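Side-chain contacts in DHC, diheme cytochrome c (Rhodobacter sphaeroides, PDB 2FWT), which probably transfers electrons through its two covalently bound c-type hemes, and interacts with the oxygen-binding sphaeroides heme protein SHP: residues 7-12 and 56-61; 20-23 and 29-32; 82-87 and 109-114. One frame throughout, in Å; residues are numbered along the deposited sequence.

Interaction 1: 7-12 and 56-61; sequences PLTRTE and ESYLVA
Thr9 on helix 7-12 meets Tyr58 and Leu59 on helix 49-61, a small, largely buried helix-helix contact in which the short N-terminal helix of this diheme cytochrome c, whose far end at Glu12 touches heme, rests on a longer one. Pro7 starts the helix, where its missing N-H costs no bond; its carbonyl is taken up at Thr11. The side chain of Leu8 touches Gln54 and Ile55, a turn earlier on helix 49-61. Thr9 makes the direct contact, and its two branches divide the work. OG1, anti to the carbonyl carbon, lies 3.6 Å from Tyr58 CD2, an oblique approach with no hydrogen bond to the ring; this hydroxyl is bonded to Asp6 OD1 instead. CG2 supplies the apolar side and comes within 4.2 Å of Leu59 CD2. A small branched residue suits a place where one hydroxyl must serve the helix start while a methyl faces leucine. The flat Tyr58 ring can lie against both Thr9 and Asp6, and the buried, apolar Leu59 also reaches Trp30 and the heme. On the outer side Thr11 N and Thr11 OG1 each donate to Pro7 O at 2.9 Å, arriving from opposite faces of its carbonyl plane, with OG1 tilted 32° from that plane.

Interaction 2: 20-23 and 29-32; sequences YPAA and SWTA. With HEC (heme c), chain C.
Trp30 of helix 27-34 points its indole at the backbone of Tyr20, Pro21 and Ala22, so that one large flat side chain lies against three successive carbonyls of the loop and bonds to the last. With CG anti to its own carbonyl carbon (chi1 -68°), the ring leaves the helix toward the loop and presents its nitrogen edge. NE1 donates to Ala22 O at 2.9 Å, with an N-H...O angle of 156°; the acceptor lies almost in the indole plane, and the donor lies in the carbonyl plane on a lone pair of the oxygen. The bond satisfies the one polar atom of an otherwise apolar side chain in a buried place and helps to fix the rotation of the ring. Further along the same edge, CZ2 passes 3.5 Å from Pro21 O, while CH2 meets Tyr20 CB at 4.2 Å. At the end of the six-membered ring remote from NE1, CZ3 lies 3.8 Å from heme CMB.

Tyr20 starts toward the tryptophan but carries its ring off to the cofactor. Its CD1 and CE1 approach pyrrole A obliquely, with CD1 3.6 Å from heme C3A, and the ring also meets that of the axial ligand His17, the two planes about 30° apart. The hydroxyl is hydrogen-bonded to Ser111 O, which suits tyrosine here: an aromatic body to lie over pyrrole A of the heme and a polar end for a backbone carbonyl. Ala22 is small enough to let the indole edge come up to its carbonyl.

The contact thus joins the loop that follows the heme-binding cysteines and His17 to helix 27-34. Helix 49-61 packs alongside, Leu59 touching both Ala22 and Trp30, while Thr31 faces Val60 on that helix.

Interaction 3: 82-87 and 109-114; sequences PLRISE and SMSNCA. With HEC (heme c), chain C.
Arg84 and Ser111 converge on the propionates of one heme c, so the contact between these loops runs largely through the cofactor. Ser109 begins a type I beta turn; its OG donates to heme O2D at 2.6 Å and also accepts from Ser111 N, forming an ST turn. Met110 lays its CB 4.0 Å from Ser86 CB, then bends away toward His95, axial ligand of the second heme. Ser111 OG donates to heme O2A at 2.7 Å. That oxygen also accepts from Ser86 OG and, at 3.0 Å, from Arg84 NH1, three donors that probably favour an ionised carboxylate; the group's other oxygen, O1A, accepts from Ser86 N. The arginine chain, extended from CG to NE, sets NH1 between the propionates, edge-on, where it bonds to both, and NH2 also donates to O1D, at 2.9 Å. An alanine in place of Arg84 is likely to leave the propionates without the positive charge that bridges them. Serines suit these places, offering a hydroxyl close to the backbone. Cys113 carries a covalent link to the second heme. Helix 101-107 leads into this loop, and helix 89-98 backs both segments through Phe91, which touches Ser86 and Met110.

How the interactions relate
Along the chain interaction 2 falls between the two segments of interaction 1, and interaction 3 follows both. Interactions 1 and 2 have centres about 9 Å apart and share the boundary between helices 27-34 and 49-61, tied by Glu56 and Thr31, probably through a hydrogen bond. Interaction 3 has its centre about 12 Å from that of interaction 2, the two probably joined by a hydrogen bond between Ser29 OG and Pro82 O. The centres of interactions 1 and 3 are about 18 Å apart, and the two do not touch. Together they follow one heme from its macrocycle to its propionates, then run on to the second heme, an arrangement consistent with electron transfer between the two.

Interaction 1: 7-12 and 56-61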
loop_
_atom_site.group_PDB
_atom_site.type_symbol
_atom_site.label_atom_id
_atom_site.label_comp_id
_atom_site.label_asym_id
_atom_site.label_seq_id
_atom_site.Cartn_x
_atom_site.Cartn_y
_atom_site.Cartn_z
ATOM N N PRO A 7 1.405 -12.932 -8.128
ATOM C CA PRO A 7 2.523 -13.535 -7.387
ATOM C C PRO A 7 3.781 -12.691 -7.227
ATOM O O PRO A 7 4.320 -12.635 -6.127
ATOM C CB PRO A 7 2.806 -14.820 -8.179
ATOM C CG PRO A 7 1.489 -15.133 -8.810
ATOM C CD PRO A 7 0.909 -13.828 -9.191
ATOM N N LEU A 8 4.229 -11.994 -8.278
ATOM C CA LEU A 8 5.440 -11.179 -8.169
ATOM C C LEU A 8 5.237 -10.028 -7.195
ATOM O O LEU A 8 6.105 -9.714 -6.404
ATOM C CB LEU A 8 5.781 -10.540 -9.513
ATOM C CG LEU A 8 7.215 -10.323 -9.988
ATOM C CD1 LEU A 8 7.262 -9.201 -10.980
ATOM C CD2 LEU A 8 8.310 -10.267 -8.980
ATOM N N THR A 9 4.105 -9.348 -7.327
ATOM C CA THR A 9 3.810 -8.221 -6.442
ATOM C C THR A 9 3.641 -8.731 -5.012
ATOM O O THR A 9 4.208 -8.148 -4.096
ATOM C CB THR A 9 2.566 -7.458 -6.901
ATOM O OG1 THR A 9 2.777 -6.995 -8.248
ATOM C CG2 THR A 9 2.290 -6.296 -5.967
ATOM N N ARG A 10 2.887 -9.814 -4.822
ATOM C CA ARG A 10 2.641 -10.332 -3.476
ATOM C C ARG A 10 3.971 -10.715 -2.810
ATOM O O ARG A 10 4.173 -10.421 -1.643
ATOM C CB ARG A 10 1.635 -11.496 -3.489
ATOM C CG ARG A 10 1.377 -12.219 -2.125
ATOM C CD ARG A 10 0.374 -11.482 -1.260
ATOM N NE ARG A 10 0.036 -12.034 0.076
ATOM C CZ ARG A 10 0.893 -12.341 1.065
ATOM N NH1 ARG A 10 2.219 -12.274 0.913
ATOM N NH2 ARG A 10 0.397 -12.789 2.223
ATOM N N THR A 11 4.882 -11.316 -3.573
ATOM C CA THR A 11 6.196 -11.706 -3.094
ATOM C C THR A 11 7.087 -10.523 -2.791
ATOM O O THR A 11 7.631 -10.414 -1.697
ATOM C CB THR A 11 6.895 -12.604 -4.159
ATOM O OG1 THR A 11 6.186 -13.846 -4.210
ATOM C CG2 THR A 11 8.342 -12.871 -3.809
ATOM N N GLU A 12 7.234 -9.597 -3.726
ATOM C CA GLU A 12 8.189 -8.538 -3.501
ATOM C C GLU A 12 7.678 -7.469 -2.539
ATOM O O GLU A 12 8.481 -6.801 -1.881
ATOM C CB GLU A 12 8.584 -7.858 -4.813
ATOM C CG GLU A 12 9.277 -8.796 -5.808
ATOM C CD GLU A 12 10.724 -9.118 -5.506
ATOM O OE1 GLU A 12 11.355 -8.592 -4.543
ATOM O OE2 GLU A 12 11.256 -9.941 -6.301
ATOM N N GLU A 56 4.790 -2.643 -11.406
ATOM C CA GLU A 56 4.162 -1.365 -11.700
ATOM C C GLU A 56 2.993 -1.517 -12.667
ATOM O O GLU A 56 1.930 -0.923 -12.510
ATOM C CB GLU A 56 5.184 -0.365 -12.226
ATOM C CG GLU A 56 4.578 1.009 -12.412
ATOM C CD GLU A 56 5.544 2.058 -12.916
ATOM O OE1 GLU A 56 6.772 1.823 -12.852
ATOM O OE2 GLU A 56 5.052 3.113 -13.377
ATOM N N SER A 57 3.179 -2.305 -13.701
ATOM C CA SER A 57 2.102 -2.509 -14.666
ATOM C C SER A 57 0.843 -3.094 -13.995
ATOM O O SER A 57 -0.276 -2.652 -14.266
ATOM C CB SER A 57 2.583 -3.388 -15.835
ATOM O OG SER A 57 1.455 -3.787 -16.634
ATOM N N TYR A 58 1.026 -4.062 -13.095
ATOM C CA TYR A 58 -0.081 -4.665 -12.380
ATOM C C TYR A 58 -0.769 -3.627 -11.488
ATOM O O TYR A 58 -2.005 -3.524 -11.490
ATOM C CB TYR A 58 0.396 -5.882 -11.551
ATOM C CG TYR A 58 -0.603 -6.311 -10.504
ATOM C CD1 TYR A 58 -1.667 -7.120 -10.835
ATOM C CD2 TYR A 58 -0.488 -5.897 -9.173
ATOM C CE1 TYR A 58 -2.620 -7.466 -9.894
ATOM C CE2 TYR A 58 -1.433 -6.273 -8.217
ATOM C CZ TYR A 58 -2.479 -7.061 -8.586
ATOM O OH TYR A 58 -3.420 -7.442 -7.670
ATOM N N LEU A 59 0.023 -2.861 -10.742
ATOM C CA LEU A 59 -0.527 -1.888 -9.803
ATOM C C LEU A 59 -1.314 -0.825 -10.549
ATOM O O LEU A 59 -2.454 -0.504 -10.202
ATOM C CB LEU A 59 0.566 -1.300 -8.933
ATOM C CG LEU A 59 1.250 -2.254 -7.953
ATOM C CD1 LEU A 59 2.525 -1.613 -7.385
ATOM C CD2 LEU A 59 0.320 -2.652 -6.849
ATOM N N VAL A 60 -0.736 -0.316 -11.630
ATOM C CA VAL A 60 -1.391 0.691 -12.448
ATOM C C VAL A 60 -2.689 0.186 -13.071
ATOM O O VAL A 60 -3.718 0.881 -13.035
ATOM C CB VAL A 60 -0.402 1.229 -13.518
ATOM C CG1 VAL A 60 -1.091 2.059 -14.607
ATOM C CG2 VAL A 60 0.642 2.079 -12.832
ATOM N N ALA A 61 -2.653 -1.027 -13.622
ATOM C CA ALA A 61 -3.817 -1.604 -14.295
ATOM C C ALA A 61 -4.963 -1.866 -13.339
ATOM O O ALA A 61 -6.112 -1.926 -13.782
ATOM C CB ALA A 61 -3.433 -2.928 -14.997
#

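Interaction 2: 20-23 and 29-32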
loop_
_atom_site.group_PDB
_atom_site.type_symbol
_atom_site.label_atom_id
_atom_site.label_comp_id
_atom_site.label_asym_id
_atom_site.label_seq_id
_atom_site.Cartn_x
_atom_site.Cartn_y
_atom_site.Cartn_z
ATOM N N TYR A 20 -0.008 -4.267 -0.075
ATOM C CA TYR A 20 -1.151 -3.356 -0.196
ATOM C C TYR A 20 -1.873 -3.546 -1.522
ATOM O O TYR A 20 -1.238 -3.565 -2.577
ATOM C CB TYR A 20 -0.705 -1.906 -0.088
ATOM C CG TYR A 20 -0.071 -1.553 1.246
ATOM C CD1 TYR A 20 1.275 -1.205 1.339
ATOM C CD2 TYR A 20 -0.793 -1.612 2.399
ATOM C CE1 TYR A 20 1.852 -0.883 2.564
ATOM C CE2 TYR A 20 -0.221 -1.299 3.644
ATOM C CZ TYR A 20 1.086 -0.941 3.720
ATOM O OH TYR A 20 1.643 -0.643 4.938
ATOM N N PRO A 21 -3.200 -3.726 -1.468
ATOM C CA PRO A 21 -3.935 -3.892 -2.721
ATOM C C PRO A 21 -3.826 -2.707 -3.668
ATOM O O PRO A 21 -3.883 -1.540 -3.254
ATOM C CB PRO A 21 -5.388 -4.074 -2.276
ATOM C CG PRO A 21 -5.352 -4.401 -0.882
ATOM C CD PRO A 21 -4.041 -3.964 -0.286
ATOM N N ALA A 22 -3.750 -3.023 -4.952
ATOM C CA ALA A 22 -3.667 -2.007 -5.996
ATOM C C ALA A 22 -4.793 -0.981 -5.963
ATOM O O ALA A 22 -4.558 0.201 -6.190
ATOM C CB ALA A 22 -3.589 -2.682 -7.362
ATOM N N ALA A 23 -5.998 -1.434 -5.635
ATOM C CA ALA A 23 -7.181 -0.595 -5.666
ATOM C C ALA A 23 -7.127 0.561 -4.691
ATOM O O ALA A 23 -7.969 1.473 -4.760
ATOM C CB ALA A 23 -8.364 -1.450 -5.367
ATOM N N SER A 29 0.208 7.479 -8.228
ATOM C CA SER A 29 0.832 7.207 -6.937
ATOM C C SER A 29 1.666 5.923 -6.993
ATOM O O SER A 29 2.804 5.896 -6.541
ATOM C CB SER A 29 -0.214 7.120 -5.829
ATOM O OG SER A 29 -0.859 8.384 -5.604
ATOM N N TRP A 30 1.118 4.853 -7.563
ATOM C CA TRP A 30 1.918 3.646 -7.759
ATOM C C TRP A 30 3.141 3.913 -8.631
ATOM O O TRP A 30 4.240 3.448 -8.322
ATOM C CB TRP A 30 1.081 2.535 -8.340
ATOM C CG TRP A 30 0.019 1.970 -7.426
ATOM C CD1 TRP A 30 -1.300 1.886 -7.689
ATOM C CD2 TRP A 30 0.205 1.390 -6.134
ATOM N NE1 TRP A 30 -1.941 1.321 -6.668
ATOM C CE2 TRP A 30 -1.048 0.978 -5.695
ATOM C CE3 TRP A 30 1.326 1.181 -5.303
ATOM C CZ2 TRP A 30 -1.247 0.354 -4.460
ATOM C CZ3 TRP A 30 1.138 0.539 -4.074
ATOM C CH2 TRP A 30 -0.131 0.128 -3.669
ATOM N N THR A 31 2.980 4.670 -9.702
ATOM C CA THR A 31 4.120 4.981 -10.581
ATOM C C THR A 31 5.192 5.772 -9.804
ATOM O O THR A 31 6.401 5.519 -9.918
ATOM C CB THR A 31 3.642 5.731 -11.838
ATOM O OG1 THR A 31 2.904 4.824 -12.658
ATOM C CG2 THR A 31 4.797 6.317 -12.611
ATOM N N ALA A 32 4.748 6.725 -9.007
ATOM C CA ALA A 32 5.671 7.516 -8.219
ATOM C C ALA A 32 6.452 6.660 -7.236
ATOM O O ALA A 32 7.675 6.833 -7.062
ATOM C CB ALA A 32 4.917 8.601 -7.498
HETATM FE FE HEC C . 6.742 -0.399 1.230
HETATM C CHA HEC C . 5.315 1.955 3.194
HETATM C CHB HEC C . 4.219 -0.020 -1.069
HETATM C CHC HEC C . 8.100 -2.844 -0.686
HETATM C CHD HEC C . 9.341 -0.686 3.416
HETATM N NA HEC C . 5.074 0.716 1.092
HETATM C C1A HEC C . 4.664 1.651 2.027
HETATM C C2A HEC C . 3.447 2.276 1.601
HETATM C C3A HEC C . 3.129 1.718 0.414
HETATM C C4A HEC C . 4.143 0.730 0.083
HETATM C CMA HEC C . 1.920 2.028 -0.449
HETATM C CAA HEC C . 2.686 3.351 2.386
HETATM C CBA HEC C . 1.816 2.766 3.496
HETATM C CGA HEC C . 0.900 3.844 4.042
HETATM O O1A HEC C . -0.157 4.086 3.424
HETATM O O2A HEC C . 1.219 4.454 5.096
HETATM N NB HEC C . 6.253 -1.271 -0.539
HETATM C C1B HEC C . 5.216 -0.918 -1.372
HETATM C C2B HEC C . 5.328 -1.669 -2.602
HETATM C C3B HEC C . 6.426 -2.444 -2.492
HETATM C C4B HEC C . 6.979 -2.250 -1.166
HETATM C CMB HEC C . 4.365 -1.457 -3.790
HETATM C CAB HEC C . 7.044 -3.412 -3.526
HETATM C CBB HEC C . 7.576 -2.792 -4.635
HETATM N NC HEC C . 8.398 -1.549 1.364
HETATM C C1C HEC C . 8.773 -2.521 0.460
HETATM C C2C HEC C . 9.960 -3.178 0.940
HETATM C C3C HEC C . 10.328 -2.577 2.074
HETATM C C4C HEC C . 9.338 -1.552 2.358
HETATM C CMC HEC C . 10.669 -4.328 0.208
HETATM C CAC HEC C . 11.574 -2.893 2.948
HETATM C CBC HEC C . 12.814 -2.899 2.368
HETATM N ND HEC C . 7.235 0.482 2.951
HETATM C C1D HEC C . 8.391 0.242 3.694
HETATM C C2D HEC C . 8.427 1.118 4.844
HETATM C C3D HEC C . 7.183 1.948 4.794
HETATM C C4D HEC C . 6.501 1.483 3.591
HETATM C CMD HEC C . 9.510 1.233 5.876
HETATM C CAD HEC C . 6.790 3.017 5.805
HETATM C CBD HEC C . 5.965 2.359 6.919
HETATM C CGD HEC C . 5.605 3.341 8.007
HETATM O O1D HEC C . 5.709 4.566 7.754
HETATM O O2D HEC C . 5.202 2.873 9.120
#

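Interaction 3: 82-87 and 109-114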
loop_
_atom_site.group_PDB
_atom_site.type_symbol
_atom_site.label_atom_id
_atom_site.label_comp_id
_atom_site.label_asym_id
_atom_site.label_seq_id
_atom_site.Cartn_x
_atom_site.Cartn_y
_atom_site.Cartn_z
ATOM N N PRO A 82 -0.460 11.399 -3.874
ATOM C CA PRO A 82 -0.167 10.796 -2.579
ATOM C C PRO A 82 0.878 9.667 -2.736
ATOM O O PRO A 82 0.916 9.019 -3.790
ATOM C CB PRO A 82 -1.520 10.251 -2.108
ATOM C CG PRO A 82 -2.476 10.350 -3.285
ATOM C CD PRO A 82 -1.851 11.206 -4.334
ATOM N N LEU A 83 1.725 9.454 -1.728
ATOM C CA LEU A 83 2.524 8.256 -1.679
ATOM C C LEU A 83 1.973 7.238 -0.679
ATOM O O LEU A 83 2.426 6.089 -0.690
ATOM C CB LEU A 83 3.963 8.576 -1.306
ATOM C CG LEU A 83 5.016 8.840 -2.395
ATOM C CD1 LEU A 83 4.498 8.889 -3.797
ATOM C CD2 LEU A 83 5.861 10.060 -2.022
ATOM N N ARG A 84 1.035 7.651 0.182
ATOM C CA ARG A 84 0.570 6.785 1.278
ATOM C C ARG A 84 -0.938 6.634 1.215
ATOM O O ARG A 84 -1.666 7.649 1.092
ATOM C CB ARG A 84 0.960 7.348 2.660
ATOM C CG ARG A 84 2.410 7.316 2.924
ATOM C CD ARG A 84 2.715 7.914 4.271
ATOM N NE ARG A 84 4.094 7.767 4.764
ATOM C CZ ARG A 84 4.577 6.763 5.495
ATOM N NH1 ARG A 84 3.870 5.685 5.751
ATOM N NH2 ARG A 84 5.832 6.825 5.925
ATOM N N ILE A 85 -1.391 5.390 1.346
ATOM C CA ILE A 85 -2.791 5.095 1.574
ATOM C C ILE A 85 -3.263 5.824 2.848
ATOM O O ILE A 85 -4.350 6.416 2.883
ATOM C CB ILE A 85 -3.021 3.583 1.715
ATOM C CG1 ILE A 85 -2.646 2.844 0.406
ATOM C CG2 ILE A 85 -4.481 3.293 2.066
ATOM C CD1 ILE A 85 -2.313 1.377 0.627
ATOM N N SER A 86 -2.412 5.800 3.867
ATOM C CA SER A 86 -2.700 6.389 5.173
ATOM C C SER A 86 -2.794 7.916 5.169
ATOM O O SER A 86 -3.149 8.504 6.186
ATOM C CB SER A 86 -1.663 5.906 6.192
ATOM O OG SER A 86 -0.373 6.409 5.913
ATOM N N GLU A 87 -2.487 8.557 4.045
ATOM C CA GLU A 87 -2.636 10.010 3.873
ATOM C C GLU A 87 -3.811 10.408 2.976
ATOM O O GLU A 87 -4.054 11.596 2.753
ATOM C CB GLU A 87 -1.345 10.614 3.310
ATOM C CG GLU A 87 -0.206 10.595 4.323
ATOM C CD GLU A 87 -0.405 11.538 5.516
ATOM O OE1 GLU A 87 -0.753 12.731 5.315
ATOM O OE2 GLU A 87 -0.179 11.102 6.661
ATOM N N SER A 109 2.198 2.478 13.718
ATOM C CA SER A 109 2.033 3.239 12.483
ATOM C C SER A 109 0.685 2.926 11.846
ATOM O O SER A 109 0.237 1.770 11.834
ATOM C CB SER A 109 3.153 2.908 11.474
ATOM O OG SER A 109 2.950 3.567 10.233
ATOM N N MET A 110 0.053 3.939 11.248
ATOM C CA MET A 110 -1.173 3.684 10.489
ATOM C C MET A 110 -0.914 2.833 9.243
ATOM O O MET A 110 -1.865 2.293 8.659
ATOM C CB MET A 110 -1.868 5.005 10.121
ATOM C CG MET A 110 -2.411 5.716 11.327
ATOM S SD MET A 110 -3.497 4.718 12.398
ATOM C CE MET A 110 -4.833 4.318 11.278
ATOM N N SER A 111 0.359 2.685 8.841
ATOM C CA SER A 111 0.723 1.773 7.739
ATOM C C SER A 111 0.477 0.302 8.093
ATOM O O SER A 111 0.334 -0.532 7.192
ATOM C CB SER A 111 2.195 1.937 7.372
ATOM O OG SER A 111 2.502 3.292 7.111
ATOM N N ASN A 112 0.441 -0.018 9.388
ATOM C CA ASN A 112 0.336 -1.407 9.863
ATOM C C ASN A 112 -1.100 -1.875 9.960
ATOM O O ASN A 112 -1.633 -2.032 11.063
ATOM C CB ASN A 112 1.021 -1.498 11.219
ATOM C CG ASN A 112 1.169 -2.927 11.751
ATOM O OD1 ASN A 112 0.900 -3.973 11.064
ATOM N ND2 ASN A 112 1.605 -2.989 13.023
ATOM N N CYS A 113 -1.751 -2.035 8.796
ATOM C CA CYS A 113 -3.172 -2.304 8.773
ATOM C C CYS A 113 -3.549 -3.513 9.618
ATOM O O CYS A 113 -4.593 -3.512 10.287
ATOM C CB CYS A 113 -3.737 -2.483 7.371
ATOM S SG CYS A 113 -3.046 -1.464 6.095
ATOM N N ALA A 114 -2.695 -4.539 9.592
ATOM C CA ALA A 114 -3.016 -5.805 10.253
ATOM C C ALA A 114 -2.970 -5.752 11.763
ATOM O O ALA A 114 -3.490 -6.663 12.418
ATOM C CB ALA A 114 -2.109 -6.902 9.740
HETATM FE FE HEC C . 6.742 -0.399 1.230
HETATM C CHA HEC C . 5.315 1.955 3.194
HETATM C CHB HEC C . 4.219 -0.020 -1.069
HETATM C CHC HEC C . 8.100 -2.844 -0.686
HETATM C CHD HEC C . 9.341 -0.686 3.416
HETATM N NA HEC C . 5.074 0.716 1.092
HETATM C C1A HEC C . 4.664 1.651 2.027
HETATM C C2A HEC C . 3.447 2.276 1.601
HETATM C C3A HEC C . 3.129 1.718 0.414
HETATM C C4A HEC C . 4.143 0.730 0.083
HETATM C CMA HEC C . 1.920 2.028 -0.449
HETATM C CAA HEC C . 2.686 3.351 2.386
HETATM C CBA HEC C . 1.816 2.766 3.496
HETATM C CGA HEC C . 0.900 3.844 4.042
HETATM O O1A HEC C . -0.157 4.086 3.424
HETATM O O2A HEC C . 1.219 4.454 5.096
HETATM N NB HEC C . 6.253 -1.271 -0.539
HETATM C C1B HEC C . 5.216 -0.918 -1.372
HETATM C C2B HEC C . 5.328 -1.669 -2.602
HETATM C C3B HEC C . 6.426 -2.444 -2.492
HETATM C C4B HEC C . 6.979 -2.250 -1.166
HETATM C CMB HEC C . 4.365 -1.457 -3.790
HETATM C CAB HEC C . 7.044 -3.412 -3.526
HETATM C CBB HEC C . 7.576 -2.792 -4.635
HETATM N NC HEC C . 8.398 -1.549 1.364
HETATM C C1C HEC C . 8.773 -2.521 0.460
HETATM C C2C HEC C . 9.960 -3.178 0.940
HETATM C C3C HEC C . 10.328 -2.577 2.074
HETATM C C4C HEC C . 9.338 -1.552 2.358
HETATM C CMC HEC C . 10.669 -4.328 0.208
HETATM C CAC HEC C . 11.574 -2.893 2.948
HETATM C CBC HEC C . 12.814 -2.899 2.368
HETATM N ND HEC C . 7.235 0.482 2.951
HETATM C C1D HEC C . 8.391 0.242 3.694
HETATM C C2D HEC C . 8.427 1.118 4.844
HETATM C C3D HEC C . 7.183 1.948 4.794
HETATM C C4D HEC C . 6.501 1.483 3.591
HETATM C CMD HEC C . 9.510 1.233 5.876
HETATM C CAD HEC C . 6.790 3.017 5.805
HETATM C CBD HEC C . 5.965 2.359 6.919
HETATM C CGD HEC C . 5.605 3.341 8.007
HETATM O O1D HEC C . 5.709 4.566 7.754
HETATM O O2D HEC C . 5.202 2.873 9.120
#